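Local coordinates for protein fatty Acyl-Adenylate Ligase (Escherichia coli, PDB 3PBK) that belongs to the AMP-binding enzyme family of the ANL clan and holds 5'-O-[(S)-(dodecanoyloxy)(hydroxy)phosphoryl]adenosine in its ligand pocket, at residues Met14-Phe19 against Leu214-Arg219; Ser32-Asn37 against Gln243-Tyr248. All blocks are in the same frame, centred on the assembly; numbering follows the deposited sequence.

Interaction 1. Residues Met14-Phe19 against Leu214-Arg219; sequences MRYADF and LRPGDR
Tyr16 and Met14, two residues apart on the N-terminal loop, both reach Leu214-Pro216, one through a hydrogen bond and the other by apolar contact. The polar link is the phenol OH of Tyr16, which donates to the carbonyl O of Leu214 at 2.8 Å. This acceptor lies at the edge of the ring, close to its plane, whereas the hydroxyl sits 37° out of the carbonyl plane, so the bond meets the C=O from above. CG of Tyr16 stands beside its own backbone N (chi1 -74°), which swings the ring across to Leu214 although its CB is not aimed there. Tyr16 is also the centre of an inverse gamma turn.

Apolar contact comes from Met14, modelled as selenomethionine. Its side chain is fully extended, with CG anti to the backbone N (chi1 -172°), and this carries the selenium to the Arg215-Pro216 peptide: Met14 SE lies 3.6 Å from Pro216 N and 3.9 Å from Pro216 CD. Beyond it, Met14 CE is 3.8 Å from Leu214 CB, the two side chains crossing at about a right angle. The same methyl rests over one face of the Tyr16 ring, offset toward the rim.

Within 214-219, a type II beta turn runs from Arg215 to Asp218, closed by Asp218 N to Arg215 O at 3.2 Å. Asp218 OD2 accepts from Arg215 N, also at 3.2 Å, and has a second partner in Arg301.

The contact lies at the surface, yet the side chain of Leu214 is about 5 Å from the bound 5'-O-[(S)-(dodecanoyloxy)(hydroxy)phosphoryl]adenosine. Two loops meet here: the N-terminal segment packs on the loop, with its type II beta turn, that leads from helix 197-211 to strand 220-222.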
HETATM    1  N   MSE A  14      -1.664  -2.133 -28.202  1.00 27.57           N
HETATM    2  CA  MSE A  14      -1.971  -1.844 -26.800  1.00 26.38           C
HETATM    3  C   MSE A  14      -3.427  -1.474 -26.498  1.00 26.59           C
HETATM    4  O   MSE A  14      -4.076  -0.768 -27.272  1.00 27.20           O
HETATM    5  CB  MSE A  14      -1.039  -0.758 -26.280  1.00 27.50           C
HETATM    6  CG  MSE A  14      -1.144  -0.502 -24.781  1.00 29.42           C
HETATM    7 SE   MSE A  14       0.215   0.764 -24.116  1.00 44.07          SE
HETATM    8  CE  MSE A  14      -0.553   1.078 -22.341  1.00 27.51           C
ATOM      9  N   ARG A  15      -3.934  -1.963 -25.367  1.00 25.24           N
ATOM     10  CA  ARG A  15      -5.264  -1.590 -24.891  1.00 24.61           C
ATOM     11  C   ARG A  15      -5.201  -1.241 -23.415  1.00 24.75           C
ATOM     12  O   ARG A  15      -4.592  -1.966 -22.623  1.00 24.26           O
ATOM     13  CB  ARG A  15      -6.271  -2.707 -25.121  1.00 24.20           C
ATOM     14  CG  ARG A  15      -6.586  -2.963 -26.576  1.00 25.05           C
ATOM     15  CD  ARG A  15      -7.709  -3.968 -26.715  1.00 24.76           C
ATOM     16  NE  ARG A  15      -8.875  -3.584 -25.924  1.00 25.43           N
ATOM     17  CZ  ARG A  15     -10.009  -4.276 -25.903  1.00 25.28           C
ATOM     18  NH1 ARG A  15     -10.100  -5.377 -26.635  1.00 25.40           N
ATOM     19  NH2 ARG A  15     -11.043  -3.876 -25.164  1.00 23.87           N
ATOM     20  N   TYR A  16      -5.841  -0.130 -23.050  1.00 24.16           N
ATOM     21  CA  TYR A  16      -5.675   0.451 -21.723  1.00 23.24           C
ATOM     22  C   TYR A  16      -6.738   0.015 -20.731  1.00 22.45           C
ATOM     23  O   TYR A  16      -7.579   0.818 -20.333  1.00 22.30           O
ATOM     24  CB  TYR A  16      -5.672   1.979 -21.802  1.00 23.17           C
ATOM     25  CG  TYR A  16      -4.408   2.575 -22.379  1.00 24.56           C
ATOM     26  CD1 TYR A  16      -3.977   2.231 -23.654  1.00 26.81           C
ATOM     27  CD2 TYR A  16      -3.653   3.499 -21.659  1.00 24.62           C
ATOM     28  CE1 TYR A  16      -2.827   2.779 -24.197  1.00 26.93           C
ATOM     29  CE2 TYR A  16      -2.496   4.053 -22.195  1.00 25.25           C
ATOM     30  CZ  TYR A  16      -2.093   3.687 -23.467  1.00 26.69           C
ATOM     31  OH  TYR A  16      -0.952   4.214 -24.019  1.00 27.14           O
ATOM     32  N   ALA A  17      -6.688  -1.246 -20.319  1.00 21.35           N
ATOM     33  CA  ALA A  17      -7.643  -1.755 -19.345  1.00 21.74           C
ATOM     34  C   ALA A  17      -9.102  -1.693 -19.866  1.00 23.29           C
ATOM     35  O   ALA A  17     -10.058  -1.880 -19.105  1.00 22.71           O
ATOM     36  CB  ALA A  17      -7.485  -1.011 -18.020  1.00 19.61           C
ATOM     37  N   ASP A  18      -9.237  -1.416 -21.166  1.00 23.38           N
ATOM     38  CA  ASP A  18     -10.477  -1.493 -21.949  1.00 22.40           C
ATOM     39  C   ASP A  18     -11.564  -2.471 -21.530  1.00 23.10           C
ATOM     40  O   ASP A  18     -12.719  -2.288 -21.893  1.00 23.31           O
ATOM     41  CB  ASP A  18     -10.113  -1.917 -23.360  1.00 23.11           C
ATOM     42  CG  ASP A  18      -9.859  -0.762 -24.256  1.00 26.04           C
ATOM     43  OD1 ASP A  18     -10.849  -0.134 -24.688  1.00 27.19           O
ATOM     44  OD2 ASP A  18      -8.669  -0.485 -24.539  1.00 28.41           O
ATOM     45  N   PHE A  19     -11.197  -3.531 -20.820  1.00 22.85           N
ATOM     46  CA  PHE A  19     -12.075  -4.687 -20.656  1.00 22.39           C
ATOM     47  C   PHE A  19     -13.072  -4.621 -19.508  1.00 22.47           C
ATOM     48  O   PHE A  19     -12.869  -3.897 -18.525  1.00 21.80           O
ATOM     49  CB  PHE A  19     -11.229  -5.947 -20.532  1.00 22.47           C
ATOM     50  CG  PHE A  19     -10.043  -5.936 -21.421  1.00 22.69           C
ATOM     51  CD1 PHE A  19     -10.122  -6.453 -22.699  1.00 22.79           C
ATOM     52  CD2 PHE A  19      -8.859  -5.369 -20.995  1.00 22.26           C
ATOM     53  CE1 PHE A  19      -9.039  -6.432 -23.528  1.00 22.72           C
ATOM     54  CE2 PHE A  19      -7.773  -5.342 -21.815  1.00 23.07           C
ATOM     55  CZ  PHE A  19      -7.862  -5.874 -23.091  1.00 23.85           C
ATOM     56  N   LEU A 214       0.480   5.201 -19.190  1.00 21.11           N
ATOM     57  CA  LEU A 214       1.464   4.279 -19.728  1.00 21.76           C
ATOM     58  C   LEU A 214       1.551   4.422 -21.237  1.00 23.22           C
ATOM     59  O   LEU A 214       0.657   4.985 -21.879  1.00 23.59           O
ATOM     60  CB  LEU A 214       1.094   2.842 -19.375  1.00 21.82           C
ATOM     61  CG  LEU A 214       1.176   2.447 -17.900  1.00 21.68           C
ATOM     62  CD1 LEU A 214       0.378   1.166 -17.642  1.00 21.00           C
ATOM     63  CD2 LEU A 214       2.632   2.310 -17.451  1.00 19.99           C
ATOM     64  N   ARG A 215       2.631   3.897 -21.800  1.00 23.48           N
ATOM     65  CA  ARG A 215       2.879   3.982 -23.229  1.00 23.81           C
ATOM     66  C   ARG A 215       3.336   2.638 -23.744  1.00 23.88           C
ATOM     67  O   ARG A 215       3.761   1.788 -22.970  1.00 23.57           O
ATOM     68  CB  ARG A 215       3.959   5.022 -23.501  1.00 22.21           C
ATOM     69  CG  ARG A 215       3.625   6.358 -22.901  1.00 21.18           C
ATOM     70  CD  ARG A 215       4.821   7.254 -22.859  1.00 21.10           C
ATOM     71  NE  ARG A 215       4.451   8.629 -22.546  1.00 22.19           N
ATOM     72  CZ  ARG A 215       5.325   9.630 -22.528  1.00 23.48           C
ATOM     73  NH1 ARG A 215       6.602   9.377 -22.800  1.00 22.59           N
ATOM     74  NH2 ARG A 215       4.932  10.870 -22.236  1.00 23.84           N
ATOM     75  N   PRO A 216       3.238   2.430 -25.059  1.00 24.77           N
ATOM     76  CA  PRO A 216       3.801   1.204 -25.626  1.00 25.56           C
ATOM     77  C   PRO A 216       5.316   1.198 -25.427  1.00 25.53           C
ATOM     78  O   PRO A 216       5.975   2.235 -25.626  1.00 24.30           O
ATOM     79  CB  PRO A 216       3.449   1.314 -27.111  1.00 24.72           C
ATOM     80  CG  PRO A 216       2.289   2.246 -27.153  1.00 24.26           C
ATOM     81  CD  PRO A 216       2.533   3.236 -26.065  1.00 24.17           C
ATOM     82  N   GLY A 217       5.854   0.052 -25.014  1.00 23.87           N
ATOM     83  CA  GLY A 217       7.273  -0.047 -24.738  1.00 23.94           C
ATOM     84  C   GLY A 217       7.641   0.173 -23.279  1.00 24.36           C
ATOM     85  O   GLY A 217       8.780  -0.113 -22.881  1.00 25.00           O
ATOM     86  N   ASP A 218       6.698   0.679 -22.481  1.00 23.17           N
ATOM     87  CA  ASP A 218       6.896   0.780 -21.031  1.00 22.62           C
ATOM     88  C   ASP A 218       7.093  -0.606 -20.426  1.00 22.93           C
ATOM     89  O   ASP A 218       6.608  -1.614 -20.953  1.00 22.94           O
ATOM     90  CB  ASP A 218       5.716   1.476 -20.339  1.00 22.44           C
ATOM     91  CG  ASP A 218       5.924   2.981 -20.173  1.00 22.30           C
ATOM     92  OD1 ASP A 218       7.024   3.476 -20.501  1.00 22.69           O
ATOM     93  OD2 ASP A 218       4.984   3.674 -19.716  1.00 21.19           O
ATOM     94  N   ARG A 219       7.813  -0.653 -19.316  1.00 22.61           N
ATOM     95  CA  ARG A 219       8.039  -1.907 -18.620  1.00 21.85           C
ATOM     96  C   ARG A 219       8.175  -1.669 -17.125  1.00 20.83           C
ATOM     97  O   ARG A 219       9.017  -0.878 -16.695  1.00 20.31           O
ATOM     98  CB  ARG A 219       9.294  -2.577 -19.149  1.00 21.60           C
ATOM     99  CG  ARG A 219      10.020  -3.383 -18.102  1.00 22.18           C
ATOM    100  CD  ARG A 219      11.247  -4.001 -18.698  1.00 23.41           C
ATOM    101  NE  ARG A 219      10.913  -5.197 -19.451  1.00 24.13           N
ATOM    102  CZ  ARG A 219      11.342  -6.398 -19.107  1.00 24.36           C
ATOM    103  NH1 ARG A 219      12.126  -6.506 -18.046  1.00 24.55           N
ATOM    104  NH2 ARG A 219      11.008  -7.471 -19.816  1.00 24.85           N
TER

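Interaction 2. Residues Ser32-Asn37 against Gln243-Tyr248; sequences SSAGMN and QLSVDY
Asn37 pairs with strand 246-248 through both its backbone N and its carbonyl O: the N donates to Val246 O at 3.0 Å, and the O accepts from Tyr248 N at 2.9 Å. Val246 N to Gly35 O, at 3.3 Å, continues this parallel pairing. The Asn37 amide adds a weak bond from ND2 to Val246 O, nearly straight at 168°; CG beside the backbone N brings it there, so one carbonyl receives two donors. Gly35 N makes another weak bond, to Ser245 OG.

Asn37 and Asp247 lie side by side on one face, their amide and carboxylate planes 81° apart; the carboxylate has its charged partner in Arg219. On the other face, Met36 CG packs 3.4 Å from Val246 CG1 and approaches the edge of the Tyr248 ring at CE1, 3.5 Å away. Tyr248 OH is hydrogen-bonded to Phe235 O, and helix 229-241 covers Met36 and Val246.

The short strand axes run 4.8 Å apart at 26°, with Met36 opposite Val246 and Asn37 opposite Asp247: a parallel pair near one margin of the large mixed sheet.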
ATOM      1  N   SER A  32      -0.293 -11.432 -26.501  1.00 25.87           N
ATOM      2  CA  SER A  32       0.942 -10.660 -26.636  1.00 26.52           C
ATOM      3  C   SER A  32       2.114 -11.592 -26.392  1.00 27.57           C
ATOM      4  O   SER A  32       1.914 -12.805 -26.285  1.00 28.97           O
ATOM      5  CB  SER A  32       0.979  -9.511 -25.628  1.00 26.26           C
ATOM      6  OG  SER A  32       1.040 -10.001 -24.295  1.00 26.16           O
ATOM      7  N   SER A  33       3.325 -11.040 -26.301  1.00 26.45           N
ATOM      8  CA  SER A  33       4.510 -11.847 -25.993  1.00 26.79           C
ATOM      9  C   SER A  33       5.122 -11.432 -24.650  1.00 26.72           C
ATOM     10  O   SER A  33       6.208 -11.881 -24.261  1.00 26.39           O
ATOM     11  CB  SER A  33       5.543 -11.781 -27.129  1.00 26.34           C
ATOM     12  OG  SER A  33       6.091 -10.482 -27.279  1.00 25.80           O
ATOM     13  N   ALA A  34       4.403 -10.571 -23.942  1.00 26.21           N
ATOM     14  CA  ALA A  34       4.862 -10.083 -22.649  1.00 25.85           C
ATOM     15  C   ALA A  34       4.519 -11.060 -21.543  1.00 25.08           C
ATOM     16  O   ALA A  34       3.784 -12.032 -21.746  1.00 25.65           O
ATOM     17  CB  ALA A  34       4.264  -8.713 -22.347  1.00 24.79           C
ATOM     18  N   GLY A  35       5.058 -10.790 -20.367  1.00 23.70           N
ATOM     19  CA  GLY A  35       4.787 -11.626 -19.225  1.00 24.58           C
ATOM     20  C   GLY A  35       5.539 -11.114 -18.024  1.00 24.25           C
ATOM     21  O   GLY A  35       6.053  -9.994 -18.028  1.00 23.34           O
HETATM   22  N   MSE A  36       5.604 -11.949 -16.997  1.00 24.75           N
HETATM   23  CA  MSE A  36       6.287 -11.598 -15.771  1.00 24.46           C
HETATM   24  C   MSE A  36       7.645 -12.266 -15.661  1.00 25.18           C
HETATM   25  O   MSE A  36       7.865 -13.355 -16.184  1.00 25.81           O
HETATM   26  CB  MSE A  36       5.436 -11.995 -14.583  1.00 24.55           C
HETATM   27  CG  MSE A  36       4.254 -11.103 -14.387  1.00 24.83           C
HETATM   28 SE   MSE A  36       2.695 -12.189 -14.051  1.00 39.71          SE
HETATM   29  CE  MSE A  36       1.495 -10.833 -13.296  1.00 23.36           C
ATOM     30  N   ASN A  37       8.548 -11.595 -14.960  1.00 24.63           N
ATOM     31  CA  ASN A  37       9.877 -12.114 -14.726  1.00 25.04           C
ATOM     32  C   ASN A  37      10.288 -11.977 -13.257  1.00 24.71           C
ATOM     33  O   ASN A  37      10.424 -10.871 -12.738  1.00 23.92           O
ATOM     34  CB  ASN A  37      10.862 -11.425 -15.664  1.00 24.27           C
ATOM     35  CG  ASN A  37      10.379 -11.434 -17.106  1.00 26.22           C
ATOM     36  OD1 ASN A  37      10.800 -12.270 -17.905  1.00 28.07           O
ATOM     37  ND2 ASN A  37       9.473 -10.518 -17.439  1.00 24.76           N
ATOM     38  N   GLN A 243      -1.060  -5.386 -21.132  1.00 20.96           N
ATOM     39  CA  GLN A 243      -0.196  -6.251 -21.918  1.00 21.38           C
ATOM     40  C   GLN A 243       1.250  -5.805 -21.871  1.00 21.93           C
ATOM     41  O   GLN A 243       1.970  -5.938 -22.860  1.00 22.50           O
ATOM     42  CB  GLN A 243      -0.653  -6.315 -23.367  1.00 21.44           C
ATOM     43  CG  GLN A 243      -2.137  -6.326 -23.525  1.00 21.79           C
ATOM     44  CD  GLN A 243      -2.647  -4.982 -23.956  1.00 23.90           C
ATOM     45  OE1 GLN A 243      -3.675  -4.505 -23.474  1.00 24.77           O
ATOM     46  NE2 GLN A 243      -1.918  -4.346 -24.867  1.00 24.79           N
ATOM     47  N   LEU A 244       1.657  -5.285 -20.712  1.00 22.31           N
ATOM     48  CA  LEU A 244       3.020  -4.811 -20.444  1.00 21.72           C
ATOM     49  C   LEU A 244       3.796  -5.772 -19.549  1.00 21.17           C
ATOM     50  O   LEU A 244       3.254  -6.316 -18.598  1.00 21.86           O
ATOM     51  CB  LEU A 244       2.975  -3.449 -19.747  1.00 21.54           C
ATOM     52  CG  LEU A 244       2.599  -2.218 -20.567  1.00 21.94           C
ATOM     53  CD1 LEU A 244       2.995  -0.958 -19.827  1.00 21.93           C
ATOM     54  CD2 LEU A 244       3.259  -2.258 -21.929  1.00 22.72           C
ATOM     55  N   SER A 245       5.076  -5.962 -19.827  1.00 21.24           N
ATOM     56  CA  SER A 245       5.870  -6.859 -19.000  1.00 21.67           C
ATOM     57  C   SER A 245       6.198  -6.239 -17.639  1.00 21.30           C
ATOM     58  O   SER A 245       6.109  -5.026 -17.459  1.00 21.41           O
ATOM     59  CB  SER A 245       7.146  -7.259 -19.734  1.00 23.00           C
ATOM     60  OG  SER A 245       6.846  -8.041 -20.879  1.00 24.06           O
ATOM     61  N   VAL A 246       6.577  -7.074 -16.679  1.00 21.34           N
ATOM     62  CA  VAL A 246       6.984  -6.582 -15.370  1.00 20.55           C
ATOM     63  C   VAL A 246       8.061  -7.477 -14.765  1.00 21.40           C
ATOM     64  O   VAL A 246       8.096  -8.675 -15.031  1.00 22.15           O
ATOM     65  CB  VAL A 246       5.782  -6.495 -14.416  1.00 20.56           C
ATOM     66  CG1 VAL A 246       5.296  -7.877 -14.053  1.00 20.57           C
ATOM     67  CG2 VAL A 246       6.145  -5.715 -13.171  1.00 20.33           C
ATOM     68  N   ASP A 247       8.947  -6.888 -13.964  1.00 21.67           N
ATOM     69  CA  ASP A 247       9.989  -7.635 -13.255  1.00 21.64           C
ATOM     70  C   ASP A 247       9.835  -7.476 -11.754  1.00 20.91           C
ATOM     71  O   ASP A 247       9.741  -6.355 -11.256  1.00 20.53           O
ATOM     72  CB  ASP A 247      11.368  -7.115 -13.636  1.00 21.80           C
ATOM     73  CG  ASP A 247      11.509  -6.873 -15.107  1.00 22.83           C
ATOM     74  OD1 ASP A 247      10.845  -7.585 -15.883  1.00 23.24           O
ATOM     75  OD2 ASP A 247      12.280  -5.969 -15.490  1.00 23.80           O
ATOM     76  N   TYR A 248       9.846  -8.587 -11.028  1.00 21.28           N
ATOM     77  CA  TYR A 248       9.684  -8.540  -9.580  1.00 21.12           C
ATOM     78  C   TYR A 248      10.946  -8.851  -8.810  1.00 22.22           C
ATOM     79  O   TYR A 248      11.745  -9.686  -9.225  1.00 23.41           O
ATOM     80  CB  TYR A 248       8.646  -9.549  -9.132  1.00 21.01           C
ATOM     81  CG  TYR A 248       7.322  -9.386  -9.796  1.00 20.96           C
ATOM     82  CD1 TYR A 248       6.844 -10.348 -10.668  1.00 22.17           C
ATOM     83  CD2 TYR A 248       6.546  -8.274  -9.551  1.00 20.34           C
ATOM     84  CE1 TYR A 248       5.622 -10.202 -11.283  1.00 22.43           C
ATOM     85  CE2 TYR A 248       5.326  -8.119 -10.153  1.00 20.92           C
ATOM     86  CZ  TYR A 248       4.862  -9.083 -11.020  1.00 21.86           C
ATOM     87  OH  TYR A 248       3.635  -8.924 -11.626  1.00 21.74           O
TER

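From the N terminus the chain passes through 14-19, helix 22-29 and then 32-37, before a long excursion returns it to 214-219 and, after strand 220-222 and helix 229-241, to 243-248. Interaction 1 therefore closes a loop with 194 residues between its segments and interaction 2 one with 205; the two cross, because their segments alternate. Their centres lie 12 Å apart and they touch directly, Asp218 O packing against Leu244 CD2 at 3.5 Å. Interaction 1 ties the N-terminal loop to the loop that leads into strand 220-222, and interaction 2 joins strand 35-39 to strand 246-248, which lies between 35-39 and 220-222 in the mixed sheet.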